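Long-range contact in Non-ribosomal peptide synthetase (Streptomyces halstedii, PDB 3WV4), which is a non-ribosomal peptide synthetase fragment belonging to the AMP-binding enzyme family of the ANL clan: residues A[143-151]-A[161-171]. Numbering follows the deposited sequence.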
ATOM      1  N   PRO A 143      13.886  11.644  10.618  1.00 41.37           N
ATOM      2  CA  PRO A 143      13.103  12.627   9.844  1.00 45.16           C
ATOM      3  C   PRO A 143      13.353  14.076  10.250  1.00 46.51           C
ATOM      4  O   PRO A 143      14.082  14.344  11.160  1.00 44.71           O
ATOM      5  CB  PRO A 143      11.677  12.269  10.195  1.00 42.25           C
ATOM      6  CG  PRO A 143      11.794  11.882  11.633  1.00 43.50           C
ATOM      7  CD  PRO A 143      13.126  11.173  11.776  1.00 42.62           C
ATOM      8  N   ARG A 144      12.692  14.977   9.553  1.00 50.01           N
ATOM      9  CA  ARG A 144      12.783  16.389   9.768  1.00 50.68           C
ATOM     10  C   ARG A 144      11.704  16.754  10.788  1.00 50.20           C
ATOM     11  O   ARG A 144      11.890  17.634  11.614  1.00 56.43           O
ATOM     12  CB  ARG A 144      12.512  17.004   8.409  1.00 53.09           C
ATOM     13  CG  ARG A 144      12.844  18.425   8.232  1.00 60.81           C
ATOM     14  CD  ARG A 144      14.319  18.700   8.033  1.00 65.35           C
ATOM     15  NE  ARG A 144      14.410  20.102   7.607  1.00 67.50           N
ATOM     16  CZ  ARG A 144      15.343  20.944   8.012  1.00 71.07           C
ATOM     17  NH1 ARG A 144      16.302  20.538   8.841  1.00 75.12           N
ATOM     18  NH2 ARG A 144      15.314  22.204   7.594  1.00 73.57           N
ATOM     19  N   LEU A 145      10.586  16.027  10.767  1.00 49.13           N
ATOM     20  CA  LEU A 145       9.432  16.319  11.614  1.00 46.57           C
ATOM     21  C   LEU A 145       8.476  15.156  11.671  1.00 43.26           C
ATOM     22  O   LEU A 145       8.686  14.118  11.046  1.00 40.14           O
ATOM     23  CB  LEU A 145       8.713  17.573  11.168  1.00 45.87           C
ATOM     24  CG  LEU A 145       8.176  17.672   9.739  1.00 47.40           C
ATOM     25  CD1 LEU A 145       6.818  17.006   9.631  1.00 46.77           C
ATOM     26  CD2 LEU A 145       8.056  19.142   9.361  1.00 48.55           C
ATOM     27  N   VAL A 146       7.492  15.294  12.530  1.00 42.38           N
ATOM     28  CA  VAL A 146       6.626  14.203  12.848  1.00 44.31           C
ATOM     29  C   VAL A 146       5.218  14.714  12.876  1.00 45.57           C
ATOM     30  O   VAL A 146       4.948  15.777  13.469  1.00 52.51           O
ATOM     31  CB  VAL A 146       6.947  13.600  14.233  1.00 44.26           C
ATOM     32  CG1 VAL A 146       5.919  12.546  14.622  1.00 43.09           C
ATOM     33  CG2 VAL A 146       8.361  13.021  14.266  1.00 46.04           C
ATOM     34  N   ILE A 147       4.308  13.962  12.264  1.00 40.05           N
ATOM     35  CA  ILE A 147       2.910  14.346  12.283  1.00 37.71           C
ATOM     36  C   ILE A 147       2.105  13.335  13.064  1.00 37.80           C
ATOM     37  O   ILE A 147       2.156  12.126  12.754  1.00 43.69           O
ATOM     38  CB  ILE A 147       2.384  14.488  10.851  1.00 36.66           C
ATOM     39  CG1 ILE A 147       3.105  15.662  10.205  1.00 38.57           C
ATOM     40  CG2 ILE A 147       0.875  14.711  10.859  1.00 34.91           C
ATOM     41  CD1 ILE A 147       3.043  15.682   8.728  1.00 43.01           C
ATOM     42  N   ALA A 148       1.327  13.826  14.028  1.00 35.26           N
ATOM     43  CA  ALA A 148       0.545  12.997  14.952  1.00 35.40           C
ATOM     44  C   ALA A 148      -0.936  13.217  14.719  1.00 37.50           C
ATOM     45  O   ALA A 148      -1.350  14.215  14.134  1.00 37.59           O
ATOM     46  CB  ALA A 148       0.889  13.368  16.404  1.00 37.67           C
ATOM     47  N   GLU A 149      -1.723  12.337  15.291  1.00 37.87           N
ATOM     48  CA  GLU A 149      -3.141  12.307  15.120  1.00 41.39           C
ATOM     49  C   GLU A 149      -3.908  13.403  15.907  1.00 44.09           C
ATOM     50  O   GLU A 149      -4.981  13.794  15.518  1.00 40.34           O
ATOM     51  CB  GLU A 149      -3.630  10.916  15.567  1.00 42.28           C
ATOM     52  CG  GLU A 149      -5.140  10.728  15.545  1.00 47.24           C
ATOM     53  CD  GLU A 149      -5.544   9.331  15.926  1.00 50.84           C
ATOM     54  OE1 GLU A 149      -6.663   8.941  15.553  1.00 57.89           O
ATOM     55  OE2 GLU A 149      -4.735   8.628  16.555  1.00 51.01           O
ATOM     56  N   ASP A 150      -3.396  13.789  17.063  1.00 47.09           N
ATOM     57  CA  ASP A 150      -4.074  14.730  17.952  1.00 46.63           C
ATOM     58  C   ASP A 150      -3.059  15.181  18.957  1.00 45.70           C
ATOM     59  O   ASP A 150      -1.911  14.756  18.907  1.00 44.77           O
ATOM     60  CB  ASP A 150      -5.318  14.142  18.617  1.00 46.95           C
ATOM     61  CG  ASP A 150      -5.012  12.951  19.528  1.00 49.42           C
ATOM     62  OD1 ASP A 150      -3.926  12.836  20.088  1.00 49.36           O
ATOM     63  OD2 ASP A 150      -5.888  12.100  19.716  1.00 50.73           O
ATOM     64  N   GLU A 151      -3.454  16.042  19.878  1.00 53.15           N
ATOM     65  CA  GLU A 151      -2.481  16.602  20.823  1.00 54.80           C
ATOM     66  C   GLU A 151      -1.990  15.595  21.846  1.00 50.98           C
ATOM     67  O   GLU A 151      -0.830  15.618  22.241  1.00 51.09           O
ATOM     68  CB  GLU A 151      -3.038  17.862  21.526  1.00 58.59           C
ATOM     69  CG  GLU A 151      -2.966  19.098  20.647  1.00 61.86           C
ATOM     70  CD  GLU A 151      -1.544  19.443  20.203  1.00 63.28           C
ATOM     71  OE1 GLU A 151      -0.568  19.202  20.976  1.00 69.29           O
ATOM     72  OE2 GLU A 151      -1.402  19.982  19.092  1.00 60.79           O
ATOM     73  N   THR A 161      11.094  11.868  20.997  1.00 54.57           N
ATOM     74  CA  THR A 161      11.947  12.545  20.037  1.00 51.93           C
ATOM     75  C   THR A 161      12.002  14.005  20.440  1.00 54.87           C
ATOM     76  O   THR A 161      11.120  14.510  21.124  1.00 52.48           O
ATOM     77  CB  THR A 161      11.444  12.391  18.546  1.00 52.16           C
ATOM     78  OG1 THR A 161      12.372  13.012  17.631  1.00 47.34           O
ATOM     79  CG2 THR A 161      10.096  13.077  18.340  1.00 50.61           C
ATOM     80  N   ASP A 162      13.066  14.673  20.014  1.00 59.50           N
ATOM     81  CA  ASP A 162      13.217  16.103  20.173  1.00 61.60           C
ATOM     82  C   ASP A 162      12.830  16.844  18.906  1.00 60.26           C
ATOM     83  O   ASP A 162      12.814  18.075  18.885  1.00 58.59           O
ATOM     84  CB  ASP A 162      14.675  16.410  20.542  1.00 65.17           C
ATOM     85  CG  ASP A 162      15.105  15.711  21.851  1.00 69.21           C
ATOM     86  OD1 ASP A 162      14.219  15.421  22.703  1.00 68.36           O
ATOM     87  OD2 ASP A 162      16.314  15.403  22.001  1.00 67.79           O
ATOM     88  N   LEU A 163      12.559  16.113  17.828  1.00 56.27           N
ATOM     89  CA  LEU A 163      12.134  16.773  16.592  1.00 53.56           C
ATOM     90  C   LEU A 163      10.765  17.392  16.815  1.00 49.37           C
ATOM     91  O   LEU A 163      10.001  16.933  17.674  1.00 47.80           O
ATOM     92  CB  LEU A 163      12.083  15.791  15.424  1.00 54.77           C
ATOM     93  CG  LEU A 163      13.458  15.137  15.140  1.00 59.90           C
ATOM     94  CD1 LEU A 163      13.266  13.794  14.425  1.00 65.29           C
ATOM     95  CD2 LEU A 163      14.450  16.037  14.407  1.00 58.03           C
ATOM     96  N   PRO A 164      10.448  18.424  16.032  1.00 47.47           N
ATOM     97  CA  PRO A 164       9.098  18.998  16.003  1.00 48.72           C
ATOM     98  C   PRO A 164       8.007  17.997  15.652  1.00 48.15           C
ATOM     99  O   PRO A 164       8.120  17.279  14.683  1.00 50.94           O
ATOM    100  CB  PRO A 164       9.186  20.081  14.920  1.00 48.54           C
ATOM    101  CG  PRO A 164      10.621  20.320  14.724  1.00 48.49           C
ATOM    102  CD  PRO A 164      11.314  19.033  15.023  1.00 47.95           C
ATOM    103  N   VAL A 165       6.978  17.944  16.484  1.00 51.04           N
ATOM    104  CA  VAL A 165       5.833  17.073  16.308  1.00 51.41           C
ATOM    105  C   VAL A 165       4.634  17.982  16.066  1.00 50.03           C
ATOM    106  O   VAL A 165       4.425  18.908  16.853  1.00 48.91           O
ATOM    107  CB  VAL A 165       5.547  16.297  17.615  1.00 51.18           C
ATOM    108  CG1 VAL A 165       4.394  15.307  17.427  1.00 50.52           C
ATOM    109  CG2 VAL A 165       6.810  15.618  18.096  1.00 50.61           C
ATOM    110  N   TYR A 166       3.807  17.687  15.063  1.00 47.21           N
ATOM    111  CA  TYR A 166       2.664  18.544  14.742  1.00 42.77           C
ATOM    112  C   TYR A 166       1.395  17.757  14.776  1.00 43.40           C
ATOM    113  O   TYR A 166       1.337  16.696  14.201  1.00 45.85           O
ATOM    114  CB  TYR A 166       2.822  19.098  13.369  1.00 42.11           C
ATOM    115  CG  TYR A 166       3.966  20.045  13.237  1.00 42.62           C
ATOM    116  CD1 TYR A 166       3.811  21.410  13.513  1.00 43.16           C
ATOM    117  CD2 TYR A 166       5.197  19.588  12.838  1.00 44.25           C
ATOM    118  CE1 TYR A 166       4.875  22.289  13.416  1.00 42.78           C
ATOM    119  CE2 TYR A 166       6.291  20.446  12.709  1.00 44.20           C
ATOM    120  CZ  TYR A 166       6.128  21.821  12.998  1.00 46.11           C
ATOM    121  OH  TYR A 166       7.177  22.754  12.905  1.00 43.15           O
ATOM    122  N   SER A 167       0.381  18.271  15.454  1.00 43.06           N
ATOM    123  CA  SER A 167      -0.966  17.707  15.408  1.00 45.29           C
ATOM    124  C   SER A 167      -1.580  17.883  14.022  1.00 44.90           C
ATOM    125  O   SER A 167      -1.482  18.955  13.455  1.00 42.50           O
ATOM    126  CB  SER A 167      -1.841  18.465  16.400  1.00 47.29           C
ATOM    127  OG  SER A 167      -3.099  17.835  16.573  1.00 54.79           O
ATOM    128  N   ILE A 168      -2.263  16.871  13.491  1.00 43.71           N
ATOM    129  CA  ILE A 168      -2.849  17.035  12.163  1.00 43.54           C
ATOM    130  C   ILE A 168      -3.926  18.159  12.121  1.00 43.36           C
ATOM    131  O   ILE A 168      -4.050  18.850  11.154  1.00 43.25           O
ATOM    132  CB  ILE A 168      -3.414  15.715  11.599  1.00 41.80           C
ATOM    133  CG1 ILE A 168      -3.825  15.896  10.144  1.00 40.95           C
ATOM    134  CG2 ILE A 168      -4.646  15.244  12.366  1.00 42.47           C
ATOM    135  CD1 ILE A 168      -2.681  16.230   9.224  1.00 40.03           C
ATOM    136  N   ASP A 169      -4.699  18.326  13.179  1.00 52.91           N
ATOM    137  CA  ASP A 169      -5.711  19.393  13.237  1.00 54.12           C
ATOM    138  C   ASP A 169      -5.072  20.744  13.228  1.00 55.45           C
ATOM    139  O   ASP A 169      -5.394  21.594  12.413  1.00 64.98           O
ATOM    140  CB  ASP A 169      -6.479  19.256  14.525  1.00 58.58           C
ATOM    141  CG  ASP A 169      -6.999  17.830  14.724  1.00 64.78           C
ATOM    142  OD1 ASP A 169      -7.949  17.448  13.981  1.00 60.75           O
ATOM    143  OD2 ASP A 169      -6.400  17.081  15.578  1.00 66.77           O
ATOM    144  N   SER A 170      -4.154  20.971  14.145  1.00 53.69           N
ATOM    145  CA  SER A 170      -3.575  22.267  14.215  1.00 53.78           C
ATOM    146  C   SER A 170      -3.006  22.604  12.832  1.00 48.49           C
ATOM    147  O   SER A 170      -3.359  23.645  12.232  1.00 47.17           O
ATOM    148  CB  SER A 170      -2.552  22.354  15.356  1.00 55.55           C
ATOM    149  OG  SER A 170      -1.231  22.159  14.895  1.00 61.81           O
ATOM    150  N   LEU A 171      -2.140  21.742  12.302  1.00 43.53           N
ATOM    151  CA  LEU A 171      -1.492  22.103  11.031  1.00 40.14           C
ATOM    152  C   LEU A 171      -2.453  22.140   9.860  1.00 36.95           C
ATOM    153  O   LEU A 171      -2.181  22.808   8.881  1.00 38.08           O
ATOM    154  CB  LEU A 171      -0.316  21.227  10.653  1.00 40.90           C
ATOM    155  CG  LEU A 171      -0.631  19.864  10.010  1.00 43.20           C
ATOM    156  CD1 LEU A 171      -0.680  19.970   8.484  1.00 39.85           C
ATOM    157  CD2 LEU A 171       0.401  18.836  10.428  1.00 40.61           C
TER
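Val-146, Ile-147 and Ala-148 pair in parallel with Val-165, Tyr-166 and Ser-167 in a beta-alpha-beta unit whose two strands are connected by helix 151-160. Strand 165-167 is an edge strand of a four-stranded parallel sheet, and strand 145-148 lies between it and strand 97-101. Four backbone hydrogen bonds zip the pair. Val-146 N donates to Pro-164 O (3.0 Å), and Tyr-166 N donates to Val-146 O (2.7 Å). The bond from Ala-148 N to Tyr-166 O is nearly straight, at 174° about the hydrogen. Ile-168 N, in the first turn of the next helix, donates to Ala-148 O and carries the ladder past the strand.

Val-146, Ala-148 and Val-165 turn to the face covered by helix 151-160. There Val-165 CG1 lies 4.1 Å from Ala-148 CB. Leu-145, Ile-147 and Tyr-166 pack on the other side, beside helix 73-89. The Tyr-166 side chain crosses Leu-145 at about a right angle, with CE2 4.0 Å from Leu-145 CD2. Its ring also meets Trp-86 edge-to-face. Ile-147 CG2, anti to the backbone N, reaches both Ile-168 CD1 and Leu-171 CD2.

Beyond the strand, Asp-150 caps helix 151-160 through OD1, which accepts from Ala-153 N. At the opposite end, the Leu-163 side chain leans on Pro-143, with CD1 3.7 Å from Pro-143 CG.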